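Local coordinates for protein shikimate 5-dehydrogenase AroE (5-dehydroshikimate reductase) (PDB 4P4G) that probably catalyses the NADP-dependent reduction of 3-dehydroshikimate to shikimate, a step on the route to chorismate and the aromatic amino acids, at residues L31-W36 / Q250-P255; L121-G126 / L188-P193; V209-I214 / R232-L237; Q243-V248 / A256-M261. All blocks are in the same frame, centred on the assembly; numbering follows the deposited sequence.

Contact 1 of 4, residues L31-W36 / Q250-P255; sequences LGLHDW and QFTGLP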
loop_
_atom_site.group_PDB
_atom_site.type_symbol
_atom_site.label_atom_id
_atom_site.label_comp_id
_atom_site.label_asym_id
_atom_site.label_seq_id
_atom_site.Cartn_x
_atom_site.Cartn_y
_atom_site.Cartn_z
ATOM N N LEU A 31 -22.905 -3.293 6.549
ATOM C CA LEU A 31 -23.303 -2.067 7.240
ATOM C C LEU A 31 -24.731 -1.642 6.908
ATOM O O LEU A 31 -25.212 -0.634 7.428
ATOM C CB LEU A 31 -22.343 -0.924 6.890
ATOM C CG LEU A 31 -20.909 -1.043 7.411
ATOM C CD1 LEU A 31 -20.011 0.061 6.840
ATOM C CD2 LEU A 31 -20.913 -1.009 8.934
ATOM N N GLY A 32 -25.400 -2.381 6.030
ATOM C CA GLY A 32 -26.758 -2.033 5.645
ATOM C C GLY A 32 -26.854 -0.909 4.628
ATOM O O GLY A 32 -27.922 -0.316 4.451
ATOM N N LEU A 33 -25.745 -0.625 3.956
ATOM C CA LEU A 33 -25.695 0.379 2.894
ATOM C C LEU A 33 -25.879 -0.307 1.539
ATOM O O LEU A 33 -25.006 -0.245 0.675
ATOM C CB LEU A 33 -24.342 1.088 2.923
ATOM C CG LEU A 33 -23.912 1.670 4.264
ATOM C CD1 LEU A 33 -22.490 2.199 4.182
ATOM C CD2 LEU A 33 -24.852 2.767 4.697
ATOM N N HIS A 34 -27.025 -0.949 1.351
ATOM C CA HIS A 34 -27.189 -1.914 0.263
ATOM C C HIS A 34 -27.195 -1.381 -1.177
ATOM O O HIS A 34 -26.916 -2.138 -2.108
ATOM C CB HIS A 34 -28.416 -2.803 0.524
ATOM C CG HIS A 34 -28.221 -3.774 1.648
ATOM N ND1 HIS A 34 -27.520 -4.950 1.500
ATOM C CD2 HIS A 34 -28.628 -3.739 2.940
ATOM C CE1 HIS A 34 -27.504 -5.602 2.651
ATOM N NE2 HIS A 34 -28.166 -4.885 3.542
ATOM N N ASP A 35 -27.502 -0.097 -1.361
ATOM C CA ASP A 35 -27.559 0.492 -2.700
ATOM C C ASP A 35 -26.285 1.249 -3.081
ATOM O O ASP A 35 -26.209 1.874 -4.147
ATOM C CB ASP A 35 -28.754 1.428 -2.798
ATOM C CG ASP A 35 -28.849 2.365 -1.615
ATOM O OD1 ASP A 35 -28.050 2.203 -0.668
ATOM O OD2 ASP A 35 -29.739 3.242 -1.619
ATOM N N TRP A 36 -25.289 1.210 -2.208
ATOM C CA TRP A 36 -24.003 1.831 -2.515
ATOM C C TRP A 36 -23.267 1.023 -3.589
ATOM O O TRP A 36 -23.365 -0.212 -3.641
ATOM C CB TRP A 36 -23.133 1.941 -1.255
ATOM C CG TRP A 36 -23.566 3.003 -0.267
ATOM C CD1 TRP A 36 -24.842 3.403 0.021
ATOM C CD2 TRP A 36 -22.702 3.800 0.557
ATOM N NE1 TRP A 36 -24.821 4.402 0.968
ATOM C CE2 TRP A 36 -23.518 4.662 1.311
ATOM C CE3 TRP A 36 -21.314 3.868 0.723
ATOM C CZ2 TRP A 36 -22.990 5.576 2.232
ATOM C CZ3 TRP A 36 -20.794 4.790 1.631
ATOM C CH2 TRP A 36 -21.631 5.630 2.364
ATOM N N GLN A 250 -13.701 5.864 6.521
ATOM C CA GLN A 250 -13.752 7.233 6.027
ATOM C C GLN A 250 -14.852 7.446 4.993
ATOM O O GLN A 250 -15.424 8.531 4.918
ATOM C CB GLN A 250 -12.390 7.665 5.496
ATOM C CG GLN A 250 -11.383 7.930 6.616
ATOM C CD GLN A 250 -9.989 8.127 6.097
ATOM O OE1 GLN A 250 -9.576 9.252 5.820
ATOM N NE2 GLN A 250 -9.248 7.033 5.956
ATOM N N PHE A 251 -15.141 6.419 4.194
ATOM C CA PHE A 251 -16.213 6.517 3.200
ATOM C C PHE A 251 -17.599 6.468 3.859
ATOM O O PHE A 251 -18.532 7.129 3.400
ATOM C CB PHE A 251 -16.090 5.406 2.141
ATOM C CG PHE A 251 -14.853 5.509 1.270
ATOM C CD1 PHE A 251 -14.031 6.628 1.330
ATOM C CD2 PHE A 251 -14.519 4.479 0.390
ATOM C CE1 PHE A 251 -12.893 6.726 0.533
ATOM C CE2 PHE A 251 -13.368 4.571 -0.413
ATOM C CZ PHE A 251 -12.562 5.697 -0.334
ATOM N N THR A 252 -17.732 5.703 4.942
ATOM C CA THR A 252 -19.059 5.452 5.535
ATOM C C THR A 252 -19.357 6.222 6.821
ATOM O O THR A 252 -20.526 6.443 7.141
ATOM C CB THR A 252 -19.286 3.951 5.835
ATOM O OG1 THR A 252 -18.397 3.532 6.882
ATOM C CG2 THR A 252 -19.045 3.109 4.587
ATOM N N GLY A 253 -18.318 6.604 7.563
ATOM C CA GLY A 253 -18.500 7.202 8.879
ATOM C C GLY A 253 -18.822 6.183 9.963
ATOM O O GLY A 253 -19.192 6.554 11.072
ATOM N N LEU A 254 -18.685 4.897 9.635
ATOM C CA LEU A 254 -19.032 3.798 10.543
ATOM C C LEU A 254 -17.801 2.931 10.790
ATOM O O LEU A 254 -16.861 2.972 10.003
ATOM C CB LEU A 254 -20.132 2.935 9.911
ATOM C CG LEU A 254 -21.521 3.576 9.820
ATOM C CD1 LEU A 254 -22.357 2.927 8.732
ATOM C CD2 LEU A 254 -22.242 3.478 11.151
ATOM N N PRO A 255 -17.804 2.129 11.874
ATOM C CA PRO A 255 -16.663 1.235 12.118
ATOM C C PRO A 255 -16.593 0.176 11.028
ATOM O O PRO A 255 -17.632 -0.278 10.541
ATOM C CB PRO A 255 -17.013 0.561 13.454
ATOM C CG PRO A 255 -18.133 1.390 14.047
ATOM C CD PRO A 255 -18.871 1.942 12.871
#

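Contact 2 of 4, residues L121-G126 / L188-P193; sequences LVLGSG and LVSTIP. With SO4 (sulfate ion), chain J.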
loop_
_atom_site.group_PDB
_atom_site.type_symbol
_atom_site.label_atom_id
_atom_site.label_comp_id
_atom_site.label_asym_id
_atom_site.label_seq_id
_atom_site.Cartn_x
_atom_site.Cartn_y
_atom_site.Cartn_z
ATOM N N LEU A 121 13.957 -4.222 5.353
ATOM C CA LEU A 121 14.301 -3.826 3.994
ATOM C C LEU A 121 13.024 -3.391 3.297
ATOM O O LEU A 121 11.974 -4.020 3.459
ATOM C CB LEU A 121 14.898 -5.034 3.277
ATOM C CG LEU A 121 15.976 -4.946 2.214
ATOM C CD1 LEU A 121 17.163 -4.192 2.740
ATOM C CD2 LEU A 121 16.400 -6.364 1.870
ATOM N N VAL A 122 13.099 -2.314 2.518
ATOM C CA VAL A 122 11.962 -1.880 1.715
ATOM C C VAL A 122 12.440 -1.808 0.289
ATOM O O VAL A 122 13.448 -1.167 0.011
ATOM C CB VAL A 122 11.451 -0.480 2.138
ATOM C CG1 VAL A 122 10.516 0.119 1.072
ATOM C CG2 VAL A 122 10.760 -0.550 3.502
ATOM N N LEU A 123 11.729 -2.472 -0.613
ATOM C CA LEU A 123 12.065 -2.379 -2.031
ATOM C C LEU A 123 11.163 -1.406 -2.757
ATOM O O LEU A 123 9.936 -1.512 -2.683
ATOM C CB LEU A 123 11.935 -3.729 -2.711
ATOM C CG LEU A 123 12.613 -4.924 -2.068
ATOM C CD1 LEU A 123 12.469 -6.122 -2.985
ATOM C CD2 LEU A 123 14.062 -4.613 -1.783
ATOM N N GLY A 124 11.781 -0.464 -3.460
ATOM C CA GLY A 124 11.054 0.453 -4.323
ATOM C C GLY A 124 11.062 1.878 -3.828
ATOM O O GLY A 124 11.432 2.141 -2.686
ATOM N N SER A 125 10.636 2.796 -4.692
ATOM C CA SER A 125 10.518 4.203 -4.313
ATOM C C SER A 125 9.245 4.824 -4.889
ATOM O O SER A 125 9.155 6.050 -5.055
ATOM C CB SER A 125 11.747 4.985 -4.779
ATOM O OG SER A 125 11.867 4.934 -6.187
ATOM N N GLY A 126 8.272 3.975 -5.209
ATOM C CA GLY A 126 6.980 4.429 -5.701
ATOM C C GLY A 126 6.068 4.902 -4.584
ATOM O O GLY A 126 6.516 5.129 -3.459
ATOM N N LEU A 188 11.214 -8.021 4.917
ATOM C CA LEU A 188 11.313 -7.351 3.630
ATOM C C LEU A 188 9.915 -6.941 3.176
ATOM O O LEU A 188 9.007 -7.773 3.111
ATOM C CB LEU A 188 11.936 -8.319 2.618
ATOM C CG LEU A 188 11.950 -7.987 1.135
ATOM C CD1 LEU A 188 12.731 -6.726 0.931
ATOM C CD2 LEU A 188 12.569 -9.142 0.338
ATOM N N VAL A 189 9.723 -5.658 2.883
ATOM C CA VAL A 189 8.476 -5.216 2.270
ATOM C C VAL A 189 8.759 -4.825 0.830
ATOM O O VAL A 189 9.538 -3.898 0.573
ATOM C CB VAL A 189 7.837 -4.039 3.008
ATOM C CG1 VAL A 189 6.527 -3.654 2.321
ATOM C CG2 VAL A 189 7.608 -4.386 4.493
ATOM N N SER A 190 8.142 -5.529 -0.114
ATOM C CA SER A 190 8.418 -5.266 -1.535
ATOM C C SER A 190 7.320 -4.466 -2.204
ATOM O O SER A 190 6.154 -4.883 -2.226
ATOM C CB SER A 190 8.624 -6.572 -2.301
ATOM O OG SER A 190 8.871 -6.290 -3.672
ATOM N N THR A 191 7.685 -3.317 -2.771
ATOM C CA THR A 191 6.704 -2.495 -3.482
ATOM C C THR A 191 7.009 -2.352 -4.973
ATOM O O THR A 191 6.388 -1.533 -5.661
ATOM C CB THR A 191 6.530 -1.095 -2.828
ATOM O OG1 THR A 191 7.683 -0.283 -3.081
ATOM C CG2 THR A 191 6.335 -1.210 -1.319
ATOM N N ILE A 192 7.953 -3.150 -5.476
ATOM C CA ILE A 192 8.354 -3.100 -6.884
ATOM C C ILE A 192 7.572 -4.116 -7.726
ATOM O O ILE A 192 6.953 -5.033 -7.165
ATOM C CB ILE A 192 9.879 -3.334 -7.067
ATOM C CG1 ILE A 192 10.310 -4.681 -6.485
ATOM C CG2 ILE A 192 10.659 -2.205 -6.448
ATOM C CD1 ILE A 192 11.798 -4.978 -6.712
ATOM N N PRO A 193 7.573 -3.949 -9.067
ATOM C CA PRO A 193 6.846 -4.915 -9.905
ATOM C C PRO A 193 7.423 -6.314 -9.746
ATOM O O PRO A 193 8.618 -6.453 -9.478
ATOM C CB PRO A 193 7.105 -4.414 -11.324
ATOM C CG PRO A 193 7.297 -2.938 -11.164
ATOM C CD PRO A 193 8.026 -2.782 -9.849
HETATM S S SO4 J . 12.075 1.839 -8.132
HETATM O O1 SO4 J . 12.779 0.594 -7.821
HETATM O O2 SO4 J . 12.872 3.006 -7.745
HETATM O O3 SO4 J . 11.841 1.905 -9.578
HETATM O O4 SO4 J . 10.757 1.885 -7.477
HETATM O O HOH W 1 7.587 1.235 -5.442
#

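Contact 3 of 4, residues V209-I214 / R232-L237; sequences VLLDAI and RVISGL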
loop_
_atom_site.group_PDB
_atom_site.type_symbol
_atom_site.label_atom_id
_atom_site.label_comp_id
_atom_site.label_asym_id
_atom_site.label_seq_id
_atom_site.Cartn_x
_atom_site.Cartn_y
_atom_site.Cartn_z
ATOM N N VAL A 209 10.979 -12.945 6.640
ATOM C CA VAL A 209 9.577 -12.570 6.436
ATOM C C VAL A 209 9.480 -11.656 5.223
ATOM O O VAL A 209 10.262 -10.701 5.096
ATOM C CB VAL A 209 9.002 -11.801 7.647
ATOM C CG1 VAL A 209 7.521 -11.461 7.430
ATOM C CG2 VAL A 209 9.172 -12.576 8.932
ATOM N N LEU A 210 8.527 -11.945 4.339
ATOM C CA LEU A 210 8.276 -11.133 3.152
ATOM C C LEU A 210 6.842 -10.652 3.150
ATOM O O LEU A 210 5.907 -11.460 3.250
ATOM C CB LEU A 210 8.481 -11.959 1.879
ATOM C CG LEU A 210 7.826 -11.400 0.603
ATOM C CD1 LEU A 210 8.520 -10.115 0.127
ATOM C CD2 LEU A 210 7.804 -12.448 -0.519
ATOM N N LEU A 211 6.659 -9.342 3.031
ATOM C CA LEU A 211 5.341 -8.809 2.716
ATOM C C LEU A 211 5.418 -8.308 1.290
ATOM O O LEU A 211 6.199 -7.412 0.994
ATOM C CB LEU A 211 4.974 -7.665 3.679
ATOM C CG LEU A 211 3.703 -6.879 3.339
ATOM C CD1 LEU A 211 2.471 -7.799 3.279
ATOM C CD2 LEU A 211 3.480 -5.756 4.341
ATOM N N ASP A 212 4.642 -8.903 0.379
ATOM C CA ASP A 212 4.669 -8.456 -1.013
ATOM C C ASP A 212 3.411 -7.655 -1.284
ATOM O O ASP A 212 2.309 -8.129 -1.028
ATOM C CB ASP A 212 4.763 -9.664 -1.965
ATOM C CG ASP A 212 5.272 -9.289 -3.355
ATOM O OD1 ASP A 212 5.048 -8.133 -3.782
ATOM O OD2 ASP A 212 5.894 -10.154 -4.025
ATOM N N ALA A 213 3.562 -6.432 -1.782
ATOM C CA ALA A 213 2.389 -5.606 -2.082
ATOM C C ALA A 213 1.558 -6.158 -3.237
ATOM O O ALA A 213 0.362 -5.874 -3.354
ATOM C CB ALA A 213 2.804 -4.173 -2.357
ATOM N N ILE A 214 2.197 -6.945 -4.095
ATOM C CA ILE A 214 1.534 -7.533 -5.264
ATOM C C ILE A 214 0.582 -8.663 -4.839
ATOM O O ILE A 214 0.900 -9.441 -3.932
ATOM C CB ILE A 214 2.574 -8.120 -6.252
ATOM C CG1 ILE A 214 3.511 -7.029 -6.785
ATOM C CG2 ILE A 214 1.872 -8.863 -7.405
ATOM C CD1 ILE A 214 2.801 -5.899 -7.496
ATOM N N ARG A 232 8.628 -16.740 5.780
ATOM C CA ARG A 232 7.194 -16.478 5.841
ATOM C C ARG A 232 6.736 -15.566 4.720
ATOM O O ARG A 232 7.262 -14.468 4.554
ATOM C CB ARG A 232 6.803 -15.849 7.174
ATOM C CG ARG A 232 5.324 -15.513 7.207
ATOM C CD ARG A 232 4.861 -14.937 8.519
ATOM N NE ARG A 232 3.407 -14.790 8.495
ATOM C CZ ARG A 232 2.727 -13.935 9.247
ATOM N NH1 ARG A 232 3.363 -13.135 10.088
ATOM N NH2 ARG A 232 1.407 -13.882 9.147
ATOM N N VAL A 233 5.738 -16.009 3.960
ATOM C CA VAL A 233 5.227 -15.205 2.845
ATOM C C VAL A 233 3.856 -14.621 3.166
ATOM O O VAL A 233 2.914 -15.359 3.496
ATOM C CB VAL A 233 5.133 -16.034 1.556
ATOM C CG1 VAL A 233 4.453 -15.225 0.456
ATOM C CG2 VAL A 233 6.528 -16.482 1.107
ATOM N N ILE A 234 3.743 -13.298 3.051
ATOM C CA ILE A 234 2.471 -12.605 3.254
ATOM C C ILE A 234 2.098 -11.900 1.952
ATOM O O ILE A 234 2.838 -11.041 1.459
ATOM C CB ILE A 234 2.565 -11.584 4.408
ATOM C CG1 ILE A 234 3.125 -12.250 5.666
ATOM C CG2 ILE A 234 1.205 -10.948 4.684
ATOM C CD1 ILE A 234 3.613 -11.273 6.712
ATOM N N SER A 235 0.959 -12.272 1.380
ATOM C CA SER A 235 0.591 -11.749 0.068
ATOM C C SER A 235 -0.005 -10.351 0.157
ATOM O O SER A 235 -0.385 -9.881 1.242
ATOM C CB SER A 235 -0.399 -12.673 -0.627
ATOM O OG SER A 235 -1.720 -12.333 -0.295
ATOM N N GLY A 236 -0.099 -9.696 -0.995
ATOM C CA GLY A 236 -0.676 -8.366 -1.097
ATOM C C GLY A 236 -2.134 -8.311 -0.684
ATOM O O GLY A 236 -2.670 -7.234 -0.399
ATOM N N LEU A 237 -2.788 -9.468 -0.659
ATOM C CA LEU A 237 -4.187 -9.524 -0.233
ATOM C C LEU A 237 -4.319 -9.161 1.231
ATOM O O LEU A 237 -5.327 -8.564 1.635
ATOM C CB LEU A 237 -4.777 -10.926 -0.446
ATOM C CG LEU A 237 -5.129 -11.354 -1.866
ATOM C CD1 LEU A 237 -5.890 -12.683 -1.833
ATOM C CD2 LEU A 237 -5.955 -10.278 -2.546
HETATM O O HOH W 2 -1.624 -4.805 -1.715
#

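Contact 4 of 4, residues Q243-V248 / A256-M261; sequences QAFAQV and APREAM. With SKM ((3R,4S,5R)-3,4,5-trihydroxycyclohex-1-ene-1-carboxylic acid), chain C.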
loop_
_atom_site.group_PDB
_atom_site.type_symbol
_atom_site.label_atom_id
_atom_site.label_comp_id
_atom_site.label_asym_id
_atom_site.label_seq_id
_atom_site.Cartn_x
_atom_site.Cartn_y
_atom_site.Cartn_z
ATOM N N GLN A 243 -5.495 -2.263 4.794
ATOM C CA GLN A 243 -5.641 -0.860 4.380
ATOM C C GLN A 243 -7.099 -0.525 4.078
ATOM O O GLN A 243 -7.492 0.642 4.097
ATOM C CB GLN A 243 -4.734 -0.522 3.180
ATOM C CG GLN A 243 -5.091 -1.217 1.878
ATOM C CD GLN A 243 -6.213 -0.535 1.124
ATOM O OE1 GLN A 243 -6.238 0.690 0.989
ATOM N NE2 GLN A 243 -7.158 -1.325 0.641
ATOM N N ALA A 244 -7.904 -1.545 3.801
ATOM C CA ALA A 244 -9.287 -1.314 3.396
ATOM C C ALA A 244 -10.156 -0.922 4.589
ATOM O O ALA A 244 -11.118 -0.189 4.423
ATOM C CB ALA A 244 -9.856 -2.528 2.695
ATOM N N PHE A 245 -9.818 -1.411 5.783
ATOM C CA PHE A 245 -10.589 -1.089 6.986
ATOM C C PHE A 245 -10.761 0.419 7.176
ATOM O O PHE A 245 -11.871 0.914 7.360
ATOM C CB PHE A 245 -9.917 -1.662 8.239
ATOM C CG PHE A 245 -9.857 -3.162 8.279
ATOM C CD1 PHE A 245 -10.889 -3.942 7.767
ATOM C CD2 PHE A 245 -8.765 -3.795 8.855
ATOM C CE1 PHE A 245 -10.825 -5.331 7.821
ATOM C CE2 PHE A 245 -8.698 -5.177 8.911
ATOM C CZ PHE A 245 -9.723 -5.944 8.395
ATOM N N ALA A 246 -9.661 1.158 7.122
ATOM C CA ALA A 246 -9.717 2.586 7.385
ATOM C C ALA A 246 -10.390 3.325 6.238
ATOM O O ALA A 246 -10.952 4.401 6.431
ATOM C CB ALA A 246 -8.322 3.132 7.634
ATOM N N GLN A 247 -10.302 2.767 5.032
ATOM C CA GLN A 247 -10.971 3.378 3.894
ATOM C C GLN A 247 -12.483 3.279 4.049
ATOM O O GLN A 247 -13.212 4.256 3.830
ATOM C CB GLN A 247 -10.517 2.725 2.593
ATOM C CG GLN A 247 -9.160 3.184 2.123
ATOM C CD GLN A 247 -8.888 2.737 0.711
ATOM O OE1 GLN A 247 -9.553 1.823 0.195
ATOM N NE2 GLN A 247 -7.932 3.382 0.063
ATOM N N VAL A 248 -12.969 2.105 4.441
ATOM C CA VAL A 248 -14.404 1.940 4.685
ATOM C C VAL A 248 -14.891 2.909 5.765
ATOM O O VAL A 248 -15.937 3.533 5.617
ATOM C CB VAL A 248 -14.747 0.476 5.042
ATOM C CG1 VAL A 248 -16.183 0.360 5.509
ATOM C CG2 VAL A 248 -14.526 -0.418 3.815
ATOM N N ALA A 256 -15.386 -0.229 10.653
ATOM C CA ALA A 256 -15.250 -1.238 9.612
ATOM C C ALA A 256 -15.781 -2.567 10.126
ATOM O O ALA A 256 -15.493 -2.965 11.253
ATOM C CB ALA A 256 -13.799 -1.371 9.170
ATOM N N PRO A 257 -16.583 -3.248 9.303
ATOM C CA PRO A 257 -17.076 -4.580 9.659
ATOM C C PRO A 257 -16.000 -5.603 9.314
ATOM O O PRO A 257 -16.017 -6.243 8.248
ATOM C CB PRO A 257 -18.318 -4.736 8.774
ATOM C CG PRO A 257 -18.031 -3.896 7.576
ATOM C CD PRO A 257 -17.151 -2.759 8.032
ATOM N N ARG A 258 -15.037 -5.724 10.225
ATOM C CA ARG A 258 -13.835 -6.505 9.977
ATOM C C ARG A 258 -14.111 -7.980 9.695
ATOM O O ARG A 258 -13.471 -8.558 8.827
ATOM C CB ARG A 258 -12.837 -6.319 11.133
ATOM C CG ARG A 258 -12.298 -4.883 11.216
ATOM C CD ARG A 258 -11.459 -4.632 12.460
ATOM N NE ARG A 258 -10.301 -3.785 12.183
ATOM C CZ ARG A 258 -10.324 -2.455 12.143
ATOM N NH1 ARG A 258 -11.455 -1.795 12.355
ATOM N NH2 ARG A 258 -9.210 -1.779 11.887
ATOM N N GLU A 259 -15.055 -8.581 10.419
ATOM C CA GLU A 259 -15.445 -9.978 10.185
ATOM C C GLU A 259 -15.943 -10.186 8.747
ATOM O O GLU A 259 -15.474 -11.078 8.032
ATOM C CB GLU A 259 -16.497 -10.434 11.223
ATOM C CG GLU A 259 -17.914 -9.795 11.111
ATOM C CD GLU A 259 -17.892 -8.265 10.964
ATOM O OE1 GLU A 259 -16.901 -7.634 11.371
ATOM O OE2 GLU A 259 -18.850 -7.694 10.440
ATOM N N ALA A 260 -16.869 -9.340 8.311
ATOM C CA ALA A 260 -17.438 -9.456 6.974
ATOM C C ALA A 260 -16.383 -9.278 5.894
ATOM O O ALA A 260 -16.407 -9.974 4.873
ATOM C CB ALA A 260 -18.559 -8.442 6.787
ATOM N N MET A 261 -15.460 -8.343 6.106
ATOM C CA MET A 261 -14.443 -8.069 5.103
ATOM C C MET A 261 -13.427 -9.200 5.058
ATOM O O MET A 261 -12.915 -9.545 3.995
ATOM C CB MET A 261 -13.773 -6.727 5.377
ATOM C CG MET A 261 -14.743 -5.573 5.188
ATOM S SD MET A 261 -14.065 -3.995 5.732
ATOM C CE MET A 261 -12.822 -3.702 4.487
HETATM O O12 SKM C . -3.673 1.326 -1.386
HETATM C C8 SKM C . -4.435 0.308 -2.031
HETATM C C6 SKM C . -3.505 -0.490 -2.900
HETATM O O7 SKM C . -2.686 0.362 -3.680
HETATM C C5 SKM C . -4.289 -1.313 -3.787
HETATM C C4 SKM C . -5.590 -1.199 -4.052
HETATM C C1 SKM C . -6.233 -2.159 -5.037
HETATM O O2 SKM C . -7.457 -2.106 -5.227
HETATM O O3 SKM C . -5.553 -3.002 -5.651
HETATM C C10 SKM C . -6.496 -0.122 -3.385
HETATM C C9 SKM C . -5.559 0.966 -2.781
HETATM O O11 SKM C . -6.352 1.688 -1.905
#

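Contact 1 of 4, residues L31-W36 / Q250-P255
T252, in the last turn of helix 236-252, presents its methyl group to three side chains of the loop 31-36. L33 comes closest, with its CD1 3.6 Å from T252 CG2, while CZ3 of the W36 indole lies 3.8 Å from the same methyl, at a slant to the ring. From the other flank L31 meets T252 tip to tip, CD1 facing the OG1 and CG2 branches alike. The CD2 of L31 packs on L254 CB at 4.1 Å and lies 3.7 Å from the carbonyl O of P255. W36 also reaches the helix end through its six-membered ring, whose CH2 comes within 3.6 Å of F251 O; that oxygen lies at the ring edge, close to the indole plane. No hydrogen bond crosses the contact, so shape and apolar surface do the work.

With chi1 at 67°, the OG1 of T252 takes the N-H of L254 (3.1 Å between L254 N and T252 OG1), an ST turn, and is also hydrogen-bonded to V248 O one turn back; CG2 is then left to face the leucines. Across from it, a type I turn from L33 to W36 folds L33 CD1 over the centre of the indole face, 3.7 Å above it. G32 ends helix 20-30 in a Schellman motif, and G253, also with positive phi, follows helix 236-252. Y28 of helix 20-30 meets W36 edge-to-face and touches L33, F251 and T252, while V60 of strand 59-64 packs on W36 and F251, so the end of helix 236-252 is seated against these two elements of the substrate-binding domain.

Contact 2 of 4, residues L121-G126 / L188-P193
The shortest polar contact is the T191 hydroxyl donating to L123 O at 2.6 Å, in the carbonyl plane and on a lone pair. The backbone N of T191 donates to the same oxygen at 2.9 Å, tilted 23° from that plane, so two donors of one residue grip a single carbonyl. A chi1 of 72° swings OG1 back over its own backbone and makes this double hold possible. Before it, the parallel strands 119-123 and 187-190 are joined by V189 N to L121 O at 2.8 Å and by L123 N to V189 O at 2.9 Å, both nearly straight.

Beyond the strands a water donates to T191 OG1 and accepts from G126 N. In this glycine-rich turn a sulfate ion, probably from the crystallisation liquor, takes the N-H of S125 on O4 and the S125 hydroxyl on O2 (2.7 Å from OG); R149 N and N150 N bind it as well.

L188 CD1 inserts between the two leucines of the neighbouring strand, 3.5 Å from L123 CG and 3.6 Å from L121 CB. I192 CG2 presses on G124 CA at 3.4 Å, a tight fit against a residue with no side chain. The sequence from G124 fits the Rossmann-type GxGxxA turn, and backbone and hydroxyl donors holding a sulfate suggest a site suited to an anionic group, consistent with NADP binding in this family.

Contact 3 of 4, residues V209-I214 / R232-L237
I234 is the main bump of this pairing, wedged between V209 and L211 on the neighbouring parallel strand. Its CG2 meets L211 CD1 at 3.7 Å, and at the far end its CD1 lies 4.0 Å from V209 CG1. With CG1 beside the backbone N (chi1 -52°), the two branches of I234 spread along the strand, one to each partner. The same CD1 covers one face of the R232 guanidinium, 3.7 Å from its plane and centred on it. L113 of helix 105-113 packs on all three apolar residues of this face; on the reverse face L210 and V233 sit against V226 of helix 221-229.

Three backbone bonds zip the strands, L210 N to R232 O, I234 N to L210 O (both 2.8 Å) and D212 N to I234 O. Past them G236 fits into the hollow formed by the carbonyls of A213 and I214, donating from its N to I214 O at 3.1 Å, well out of the carbonyl plane. An Asx turn, D212 OD1 accepting from I214 N, bends the chain there, while T220 binds OD2. S235 caps the helix that follows.

Strand 209-212, helix 221-229 and strand 232-234 form a beta-alpha-beta unit at the edge of the parallel, Rossmann-like sheet.

Contact 4 of 4, residues Q243-V248 / A256-M261
Helix 236-252, which lines the shikimate pocket, packs another of its sides against the start of helix 258-267, chiefly through F245 and R258. The arginine lies over one face of the F245 ring: R258 CG sits 3.8 Å from the centroid in a CH-pi contact, and the guanidinium follows in an off-centre cation-pi contact, CZ 4.4 Å from the centroid with the two planes 39° apart. A bend at chi3 (141°) turns the arginine's end back across the phenyl group. M261 takes the edge instead, its SD near the ring plane and 3.8 Å from F245 CD1, a Met-aromatic contact. Past the sulfur, the M261 methyl touches both A244 CB (3.7 Å) and V248 CG2 (3.8 Å), while V248 CG1 meets P257 CD tip to tip. A256 CB rests on F245 O at 3.5 Å.

On the ligand side, the shikimate hydroxyl O11 donates to Q243 OE1 at 3.1 Å and accepts from Q247 NE2 at 3.0 Å, so one amide accepts from the hydroxyl and the other donates to it. S63 and H24 both bind Q247 OE1, which fixes the amide's orientation.

No hydrogen bond joins the two segments. The helix is thus polar toward the substrate and greasy toward its neighbour, and the arginine's charge, lying off-centre over an aromatic face, also has a long, weak ion pair with E249.

Contacts 2 and 3 are neighbours in one parallel sheet: strands 187-190 and 209-212 lie side by side, joined by probable backbone hydrogen bonds from L188 to V209 and L211. Contact 2 is buried and contact 3 only partly so, being at the sheet's edge; both rely on backbone bonds. Contacts 1 and 4 lack hydrogen bonds between their segments. They touch through L31, which meets P257 and V248, and their centres are about 10 Å apart; contact 1 is at the surface, contact 4 buried. Helix 236-252 serves three contacts, starting in contact 3, passing shikimate in contact 4 and ending in contact 1. Contact 2 lies across the chain's centre from contacts 1 and 4.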